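Local coordinates for CRISPR-associated protein, Cse1 family (Acidimicrobium ferrooxidans, PDB 4H3T), which probably serves as the large subunit of a type I-E CRISPR Cascade complex, helping it recognise the PAM of invading DNA, at residues Phe109-Val114 against Pro235-Asp240; Tyr427-Ser430 against Lys436-Arg439; Ile403-Phe408 against Ala485-Leu490. The protein carries 1 engineered substitution. All coordinates share one frame; numbering follows the deposited sequence.

Contact 1. Residues Phe109-Val114 against Pro235-Asp240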
loop_
_atom_site.group_PDB
_atom_site.type_symbol
_atom_site.label_atom_id
_atom_site.label_comp_id
_atom_site.label_asym_id
_atom_site.label_seq_id
_atom_site.Cartn_x
_atom_site.Cartn_y
_atom_site.Cartn_z
ATOM N N PHE A 109 -6.296 -8.331 30.084
ATOM C CA PHE A 109 -5.576 -7.589 29.066
ATOM C C PHE A 109 -5.670 -8.223 27.668
ATOM O O PHE A 109 -4.637 -8.524 27.065
ATOM C CB PHE A 109 -4.112 -7.544 29.460
ATOM C CG PHE A 109 -3.807 -6.994 30.815
ATOM C CD1 PHE A 109 -3.823 -5.631 31.039
ATOM C CD2 PHE A 109 -3.381 -7.829 31.838
ATOM C CE1 PHE A 109 -3.459 -5.104 32.283
ATOM C CE2 PHE A 109 -3.046 -7.312 33.091
ATOM C CZ PHE A 109 -3.082 -5.949 33.303
ATOM N N PRO A 110 -6.876 -8.586 27.186
ATOM C CA PRO A 110 -6.942 -9.207 25.855
ATOM C C PRO A 110 -6.242 -8.320 24.821
ATOM O O PRO A 110 -6.486 -7.110 24.728
ATOM C CB PRO A 110 -8.408 -9.407 25.614
ATOM C CG PRO A 110 -9.090 -8.430 26.494
ATOM C CD PRO A 110 -8.209 -8.264 27.702
ATOM N N PHE A 111 -5.359 -8.955 24.030
ATOM C CA PHE A 111 -4.548 -8.253 23.041
ATOM C C PHE A 111 -5.408 -7.480 22.035
ATOM O O PHE A 111 -6.288 -8.065 21.414
ATOM C CB PHE A 111 -3.663 -9.251 22.287
ATOM C CG PHE A 111 -2.781 -8.606 21.237
ATOM C CD1 PHE A 111 -1.589 -8.020 21.587
ATOM C CD2 PHE A 111 -3.152 -8.602 19.898
ATOM C CE1 PHE A 111 -0.781 -7.418 20.625
ATOM C CE2 PHE A 111 -2.312 -8.041 18.928
ATOM C CZ PHE A 111 -1.132 -7.459 19.306
ATOM N N PHE A 112 -5.155 -6.170 21.891
ATOM C CA PHE A 112 -5.832 -5.260 20.973
ATOM C C PHE A 112 -7.339 -5.221 21.201
ATOM O O PHE A 112 -8.142 -4.852 20.294
ATOM C CB PHE A 112 -5.464 -5.618 19.510
ATOM C CG PHE A 112 -4.217 -4.979 18.951
ATOM C CD1 PHE A 112 -3.150 -4.632 19.778
ATOM C CD2 PHE A 112 -4.135 -4.644 17.604
ATOM C CE1 PHE A 112 -2.036 -3.958 19.255
ATOM C CE2 PHE A 112 -3.001 -4.029 17.087
ATOM C CZ PHE A 112 -1.921 -3.773 17.899
ATOM N N GLN A 113 -7.762 -5.549 22.473
ATOM C CA GLN A 113 -9.169 -5.603 22.824
ATOM C C GLN A 113 -9.449 -4.859 24.097
ATOM O O GLN A 113 -8.525 -4.494 24.837
ATOM C CB GLN A 113 -9.615 -7.068 22.951
ATOM C CG GLN A 113 -9.608 -7.839 21.636
ATOM C CD GLN A 113 -9.619 -9.289 21.929
ATOM O OE1 GLN A 113 -10.648 -9.846 22.325
ATOM N NE2 GLN A 113 -8.452 -9.883 22.007
ATOM N N VAL A 114 -10.750 -4.707 24.378
ATOM C CA VAL A 114 -11.307 -4.130 25.621
ATOM C C VAL A 114 -12.017 -5.266 26.324
ATOM O O VAL A 114 -13.036 -5.756 25.834
ATOM C CB VAL A 114 -12.250 -2.955 25.338
ATOM C CG1 VAL A 114 -12.823 -2.421 26.657
ATOM C CG2 VAL A 114 -11.519 -1.866 24.543
ATOM N N PRO A 235 4.360 0.965 22.287
ATOM C CA PRO A 235 3.185 0.446 21.578
ATOM C C PRO A 235 1.990 0.236 22.513
ATOM O O PRO A 235 2.130 0.274 23.733
ATOM C CB PRO A 235 3.700 -0.874 21.008
ATOM C CG PRO A 235 4.713 -1.307 21.971
ATOM C CD PRO A 235 5.381 -0.095 22.453
ATOM N N ALA A 236 0.845 -0.050 21.917
ATOM C CA ALA A 236 -0.427 -0.171 22.605
ATOM C C ALA A 236 -0.411 -1.185 23.769
ATOM O O ALA A 236 -1.019 -0.903 24.808
ATOM C CB ALA A 236 -1.534 -0.513 21.624
ATOM N N TRP A 237 0.262 -2.315 23.592
ATOM C CA TRP A 237 0.330 -3.378 24.614
ATOM C C TRP A 237 1.249 -3.020 25.772
ATOM O O TRP A 237 1.194 -3.725 26.750
ATOM C CB TRP A 237 0.738 -4.751 24.035
ATOM C CG TRP A 237 2.058 -4.747 23.375
ATOM C CD1 TRP A 237 3.293 -4.730 23.971
ATOM C CD2 TRP A 237 2.279 -4.581 21.977
ATOM N NE1 TRP A 237 4.260 -4.709 23.019
ATOM C CE2 TRP A 237 3.669 -4.552 21.780
ATOM C CE3 TRP A 237 1.435 -4.517 20.863
ATOM C CZ2 TRP A 237 4.229 -4.412 20.518
ATOM C CZ3 TRP A 237 2.000 -4.371 19.616
ATOM C CH2 TRP A 237 3.391 -4.388 19.453
ATOM N N GLU A 238 2.038 -1.928 25.713
ATOM C CA GLU A 238 2.805 -1.440 26.855
ATOM C C GLU A 238 2.036 -0.363 27.530
ATOM O O GLU A 238 2.389 0.021 28.605
ATOM C CB GLU A 238 4.197 -0.910 26.449
ATOM C CG GLU A 238 5.099 -2.020 25.941
ATOM C CD GLU A 238 6.530 -1.583 25.790
ATOM O OE1 GLU A 238 6.984 -0.723 26.568
ATOM O OE2 GLU A 238 7.204 -2.096 24.873
ATOM N N ARG A 239 0.998 0.173 26.901
ATOM C CA ARG A 239 0.206 1.239 27.526
ATOM C C ARG A 239 -0.920 0.613 28.369
ATOM O O ARG A 239 -1.206 -0.584 28.284
ATOM C CB ARG A 239 -0.334 2.164 26.403
ATOM C CG ARG A 239 0.805 2.801 25.608
ATOM C CD ARG A 239 0.390 3.280 24.185
ATOM N NE ARG A 239 0.148 4.712 24.225
ATOM C CZ ARG A 239 1.040 5.663 23.978
ATOM N NH1 ARG A 239 0.706 6.936 24.099
ATOM N NH2 ARG A 239 2.259 5.350 23.565
ATOM N N ASP A 240 -1.519 1.409 29.205
ATOM C CA ASP A 240 -2.689 0.965 29.940
ATOM C C ASP A 240 -3.778 0.505 28.953
ATOM O O ASP A 240 -3.968 1.160 27.909
ATOM C CB ASP A 240 -3.282 2.091 30.768
ATOM C CG ASP A 240 -2.438 2.550 31.933
ATOM O OD1 ASP A 240 -1.562 1.772 32.373
ATOM O OD2 ASP A 240 -2.627 3.694 32.372
#
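Phe111 and Trp237 run alongside each other in the same direction, their rings inclined by only 27° but slid so far apart that the centroids are 6.0 Å from each other and there is little true stacking. The touch is a single oblique approach, CE1 of Phe111 3.7 Å from CE3 of Trp237. Phe112 arrives at a slant to the indole and sets its own CE1 at the indole edge, near the plane, 3.9 Å from the same CE3 of Trp237; CB of Ala236 packs against that phenyl too. One indole corner is thus shared by two phenyl rings. These two rings also cover each other, since CZ of Phe111 sits over the face of Phe112, offset toward its rim. On the tryptophan, CG of Pro235 lies over one indole face, offset toward its rim. The polar end, NE1, is bonded to Tyr94. No hydrogen bond joins the two segments, whose meeting is wholly apolar. The phenylalanines are presented by a type II beta turn from Pro110 to Gln113, closed by Gln113 N to Pro110 O at 3.0 Å. NE2 of Gln113 also bonds to Phe111 O. With helices 52-68 and 157-170 supplying further side chains, this is an aromatic cluster in a buried core, formed where two irregular loops of the Cse1 fold meet.

Contact 2. Residues Tyr427-Ser430 against Lys436-Arg439; sequences YDLS and KRHR
Tyr427 holds its CG anti to the backbone N (chi1 -174°), while Arg437 starts beside its own N and then runs extended from CG to NE; together these torsions carry the arginine over the phenol ring and out to its hydroxyl. CB of Arg437 lies over one face of the Tyr427 ring in a CH-pi contact, 4.1 Å from the centroid. Farther out, NH1 of Arg437 donates in its guanidinium plane to Tyr427 OH at 3.0 Å, and that hydroxyl also pairs with Glu434. Leu429 CD2 rests on a guanidinium face, and a water links Arg437 NH2 to Leu429 O, while NE of Arg437 is held by Phe431 O. The ring of Tyr427 turns its edge to the face of His438, a T-shaped pair with planes 75° apart. On the backbone, Asp428 N gives a nearly straight bond to Arg437 O, 2.8 Å long. OD1 of Asp428 takes both Ser430 N (3.1 Å) and Ser430 OG from one face of the carboxylate, the first closing an Asx turn. OD2 of Asp428 is 3.9 Å from Arg439 NH1, a long salt bridge, with a water bonded to both; Arg439 NH2 has its stronger partner in Glu442. Tyr427 and His438 form a non-hydrogen-bonded antiparallel pair between strands 426-427 and 438-439; short helix 434-437 leads directly into the second strand, and helix 511-532 packs on both rings through Phe512 and Ala516.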
loop_
_atom_site.group_PDB
_atom_site.type_symbol
_atom_site.label_atom_id
_atom_site.label_comp_id
_atom_site.label_asym_id
_atom_site.label_seq_id
_atom_site.Cartn_x
_atom_site.Cartn_y
_atom_site.Cartn_z
ATOM N N TYR A 427 -16.411 11.032 -42.958
ATOM C CA TYR A 427 -15.811 11.903 -43.944
ATOM C C TYR A 427 -16.911 12.944 -44.211
ATOM O O TYR A 427 -17.862 12.663 -44.917
ATOM C CB TYR A 427 -15.341 11.194 -45.209
ATOM C CG TYR A 427 -14.610 12.150 -46.116
ATOM C CD1 TYR A 427 -13.295 12.509 -45.858
ATOM C CD2 TYR A 427 -15.232 12.701 -47.226
ATOM C CE1 TYR A 427 -12.608 13.362 -46.694
ATOM C CE2 TYR A 427 -14.559 13.583 -48.064
ATOM C CZ TYR A 427 -13.243 13.899 -47.808
ATOM O OH TYR A 427 -12.578 14.760 -48.632
ATOM N N ASP A 428 -16.838 14.067 -43.532
ATOM C CA ASP A 428 -17.913 15.031 -43.469
ATOM C C ASP A 428 -17.685 16.210 -44.402
ATOM O O ASP A 428 -16.880 17.097 -44.103
ATOM C CB ASP A 428 -18.054 15.482 -42.020
ATOM C CG ASP A 428 -19.278 16.340 -41.730
ATOM O OD1 ASP A 428 -19.845 16.941 -42.699
ATOM O OD2 ASP A 428 -19.638 16.450 -40.552
ATOM N N LEU A 429 -18.472 16.222 -45.512
ATOM C CA LEU A 429 -18.405 17.183 -46.603
ATOM C C LEU A 429 -18.843 18.613 -46.243
ATOM O O LEU A 429 -18.632 19.516 -47.051
ATOM C CB LEU A 429 -19.254 16.701 -47.788
ATOM C CG LEU A 429 -18.736 15.471 -48.592
ATOM C CD1 LEU A 429 -19.844 14.927 -49.476
ATOM C CD2 LEU A 429 -17.599 15.848 -49.526
ATOM N N SER A 430 -19.394 18.852 -45.067
ATOM C CA SER A 430 -19.738 20.222 -44.675
ATOM C C SER A 430 -18.511 20.965 -44.109
ATOM O O SER A 430 -18.658 22.132 -43.725
ATOM C CB SER A 430 -20.870 20.234 -43.670
ATOM O OG SER A 430 -20.397 19.783 -42.418
ATOM N N LYS A 436 -10.226 18.434 -41.137
ATOM C CA LYS A 436 -11.510 18.662 -40.473
ATOM C C LYS A 436 -12.621 17.760 -41.026
ATOM O O LYS A 436 -13.544 17.473 -40.299
ATOM C CB LYS A 436 -11.939 20.127 -40.599
ATOM C CG LYS A 436 -11.069 21.103 -39.789
ATOM C CD LYS A 436 -11.679 22.526 -39.822
ATOM C CE LYS A 436 -11.118 23.457 -38.770
ATOM N NZ LYS A 436 -9.661 23.715 -38.938
ATOM N N ARG A 437 -12.538 17.299 -42.282
ATOM C CA ARG A 437 -13.561 16.369 -42.804
ATOM C C ARG A 437 -13.482 14.995 -42.103
ATOM O O ARG A 437 -14.510 14.359 -41.968
ATOM C CB ARG A 437 -13.417 16.173 -44.329
ATOM C CG ARG A 437 -13.802 17.385 -45.137
ATOM C CD ARG A 437 -13.850 17.076 -46.603
ATOM N NE ARG A 437 -14.501 18.150 -47.370
ATOM C CZ ARG A 437 -14.656 18.161 -48.688
ATOM N NH1 ARG A 437 -14.153 17.180 -49.435
ATOM N NH2 ARG A 437 -15.280 19.165 -49.276
ATOM N N HIS A 438 -12.273 14.544 -41.693
ATOM C CA HIS A 438 -12.040 13.274 -41.038
ATOM C C HIS A 438 -12.271 13.488 -39.559
ATOM O O HIS A 438 -11.362 13.928 -38.846
ATOM C CB HIS A 438 -10.623 12.775 -41.295
ATOM C CG HIS A 438 -10.332 12.344 -42.698
ATOM N ND1 HIS A 438 -9.916 13.251 -43.651
ATOM C CD2 HIS A 438 -10.341 11.104 -43.248
ATOM C CE1 HIS A 438 -9.755 12.561 -44.775
ATOM N NE2 HIS A 438 -9.980 11.258 -44.578
ATOM N N ARG A 439 -13.493 13.197 -39.107
ATOM C CA ARG A 439 -13.907 13.484 -37.750
ATOM C C ARG A 439 -14.880 12.416 -37.223
ATOM O O ARG A 439 -15.618 11.780 -37.981
ATOM C CB ARG A 439 -14.565 14.868 -37.727
ATOM C CG ARG A 439 -15.880 14.918 -38.505
ATOM C CD ARG A 439 -16.436 16.290 -38.681
ATOM N NE ARG A 439 -16.486 17.078 -37.444
ATOM C CZ ARG A 439 -17.508 17.127 -36.587
ATOM N NH1 ARG A 439 -18.600 16.391 -36.792
ATOM N NH2 ARG A 439 -17.445 17.903 -35.515
HETATM O O HOH W 1 -19.487 14.451 -38.801
HETATM O O HOH W 2 -17.116 21.303 -48.442
#

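Contact 3. Residues Ile403-Phe408 against Ala485-Leu490; sequences IDAVTF and AEWAAL
Ala405 and Trp487 make the close part of this helix pair. The indole has CG anti to the backbone N (chi1 -179°) and reaches across to the facing helix, where CD1 of Trp487 presses within 3.4 Å of Ala405 CB. Beside it, NE1 of Trp487 donates to Ala405 O at 2.9 Å. That bond is bent, 141° at the hydrogen, and enters from above the carbonyl plane, on an oxygen belonging to a helical backbone. Around Phe408 the packing is slacker: CE2 of Phe408 stands 4.3 Å from CB of Ala488, with Ala488 O nearer, at the ring edge, and CD2 of Phe408 is 4.4 Å from Trp487 CD1. Glu486 and Ala489 face solvent on the outer side of their helix. Trp487 fills the space between the helices; with an alanine here, Ala405 O would probably be left without this donor and a gap would open, where Phe470 and Tyr467 would also lose their aromatic neighbour. The axes of the two segments run nearly parallel, crossing at -16° and approaching to 10.4 Å. With helix 445-473 and helix 511-532 packed alongside, this is core packing within the C-terminal helical bundle characteristic of Cse1 proteins.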
loop_
_atom_site.group_PDB
_atom_site.type_symbol
_atom_site.label_atom_id
_atom_site.label_comp_id
_atom_site.label_asym_id
_atom_site.label_seq_id
_atom_site.Cartn_x
_atom_site.Cartn_y
_atom_site.Cartn_z
ATOM N N ILE A 403 10.924 7.996 -15.356
ATOM C CA ILE A 403 9.714 8.829 -15.508
ATOM C C ILE A 403 9.446 9.124 -16.997
ATOM O O ILE A 403 8.309 9.012 -17.453
ATOM C CB ILE A 403 9.860 10.140 -14.684
ATOM C CG1 ILE A 403 9.883 9.818 -13.152
ATOM C CG2 ILE A 403 8.748 11.126 -15.008
ATOM C CD1 ILE A 403 8.563 9.302 -12.555
ATOM N N ASP A 404 10.480 9.484 -17.748
ATOM C CA ASP A 404 10.327 9.790 -19.168
ATOM C C ASP A 404 9.826 8.591 -19.965
ATOM O O ASP A 404 9.161 8.767 -20.984
ATOM C CB ASP A 404 11.612 10.295 -19.786
ATOM C CG ASP A 404 12.028 11.665 -19.336
ATOM O OD1 ASP A 404 11.237 12.322 -18.643
ATOM O OD2 ASP A 404 13.170 12.064 -19.646
ATOM N N ALA A 405 10.215 7.405 -19.557
ATOM C CA ALA A 405 9.793 6.151 -20.212
ATOM C C ALA A 405 8.303 5.920 -20.007
ATOM O O ALA A 405 7.621 5.427 -20.915
ATOM C CB ALA A 405 10.591 4.970 -19.674
ATOM N N VAL A 406 7.797 6.281 -18.830
ATOM C CA VAL A 406 6.366 6.210 -18.526
ATOM C C VAL A 406 5.619 7.229 -19.433
ATOM O O VAL A 406 4.613 6.905 -20.024
ATOM C CB VAL A 406 6.063 6.467 -17.013
ATOM C CG1 VAL A 406 4.558 6.510 -16.770
ATOM C CG2 VAL A 406 6.683 5.382 -16.164
ATOM N N THR A 407 6.147 8.449 -19.536
ATOM C CA THR A 407 5.564 9.508 -20.395
ATOM C C THR A 407 5.503 9.069 -21.872
ATOM O O THR A 407 4.505 9.330 -22.547
ATOM C CB THR A 407 6.364 10.800 -20.299
ATOM O OG1 THR A 407 6.409 11.187 -18.921
ATOM C CG2 THR A 407 5.756 11.927 -21.156
ATOM N N PHE A 408 6.553 8.420 -22.364
ATOM C CA PHE A 408 6.568 7.915 -23.722
ATOM C C PHE A 408 5.496 6.837 -23.912
ATOM O O PHE A 408 4.771 6.863 -24.918
ATOM C CB PHE A 408 7.965 7.401 -24.137
ATOM C CG PHE A 408 8.006 7.031 -25.597
ATOM C CD1 PHE A 408 7.660 7.949 -26.567
ATOM C CD2 PHE A 408 8.277 5.732 -25.997
ATOM C CE1 PHE A 408 7.600 7.580 -27.905
ATOM C CE2 PHE A 408 8.365 5.409 -27.345
ATOM C CZ PHE A 408 7.974 6.319 -28.289
ATOM N N ALA A 485 16.962 4.600 -25.589
ATOM C CA ALA A 485 16.788 4.169 -26.979
ATOM C C ALA A 485 16.120 2.756 -27.067
ATOM O O ALA A 485 15.228 2.542 -27.909
ATOM C CB ALA A 485 18.126 4.206 -27.726
ATOM N N GLU A 486 16.483 1.823 -26.187
ATOM C CA GLU A 486 15.836 0.493 -26.181
ATOM C C GLU A 486 14.361 0.550 -25.883
ATOM O O GLU A 486 13.568 -0.120 -26.547
ATOM C CB GLU A 486 16.456 -0.416 -25.119
ATOM C CG GLU A 486 17.885 -0.794 -25.524
ATOM C CD GLU A 486 18.679 -1.356 -24.358
ATOM O OE1 GLU A 486 18.151 -1.457 -23.223
ATOM O OE2 GLU A 486 19.855 -1.679 -24.589
ATOM N N TRP A 487 13.990 1.326 -24.862
ATOM C CA TRP A 487 12.594 1.436 -24.492
ATOM C C TRP A 487 11.782 2.085 -25.670
ATOM O O TRP A 487 10.678 1.637 -25.983
ATOM C CB TRP A 487 12.447 2.258 -23.225
ATOM C CG TRP A 487 11.018 2.392 -22.779
ATOM C CD1 TRP A 487 10.269 3.540 -22.706
ATOM C CD2 TRP A 487 10.174 1.333 -22.330
ATOM N NE1 TRP A 487 9.004 3.250 -22.259
ATOM C CE2 TRP A 487 8.931 1.907 -21.976
ATOM C CE3 TRP A 487 10.351 -0.057 -22.178
ATOM C CZ2 TRP A 487 7.857 1.135 -21.514
ATOM C CZ3 TRP A 487 9.277 -0.819 -21.732
ATOM C CH2 TRP A 487 8.062 -0.228 -21.390
ATOM N N ALA A 488 12.362 3.093 -26.323
ATOM C CA ALA A 488 11.703 3.772 -27.445
ATOM C C ALA A 488 11.337 2.770 -28.551
ATOM O O ALA A 488 10.214 2.777 -29.052
ATOM C CB ALA A 488 12.593 4.875 -28.020
ATOM N N ALA A 489 12.301 1.963 -28.970
ATOM C CA ALA A 489 12.063 0.944 -29.999
ATOM C C ALA A 489 11.066 -0.140 -29.523
ATOM O O ALA A 489 10.272 -0.612 -30.325
ATOM C CB ALA A 489 13.390 0.288 -30.427
ATOM N N LEU A 490 11.137 -0.593 -28.261
ATOM C CA LEU A 490 10.180 -1.598 -27.765
ATOM C C LEU A 490 8.736 -1.040 -27.799
ATOM O O LEU A 490 7.830 -1.661 -28.358
ATOM C CB LEU A 490 10.590 -2.032 -26.350
ATOM C CG LEU A 490 9.795 -3.177 -25.754
ATOM C CD1 LEU A 490 10.685 -4.014 -24.819
ATOM C CD2 LEU A 490 8.443 -2.679 -25.120
#

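How the contacts relate
Following the chain from the N terminus, contact 1 comes first: 109-114 and 235-240 close a loop of 120 intervening residues, joining two irregular segments in the N-terminal part of the fold. That loop is complete before the others begin. Helix 397-415 then opens contact 3, which closes only when helix 481-504 comes back alongside it. Nested within that span is contact 2, a short excursion with five residues between its segments. Contacts 2 and 3 lie on the same side of the chain's centre, their centres 34 Å apart, and helix 511-532 touches both. Contact 1 lies on the opposite side, with its centre about 51 Å from that of contact 3. No two of the three touch.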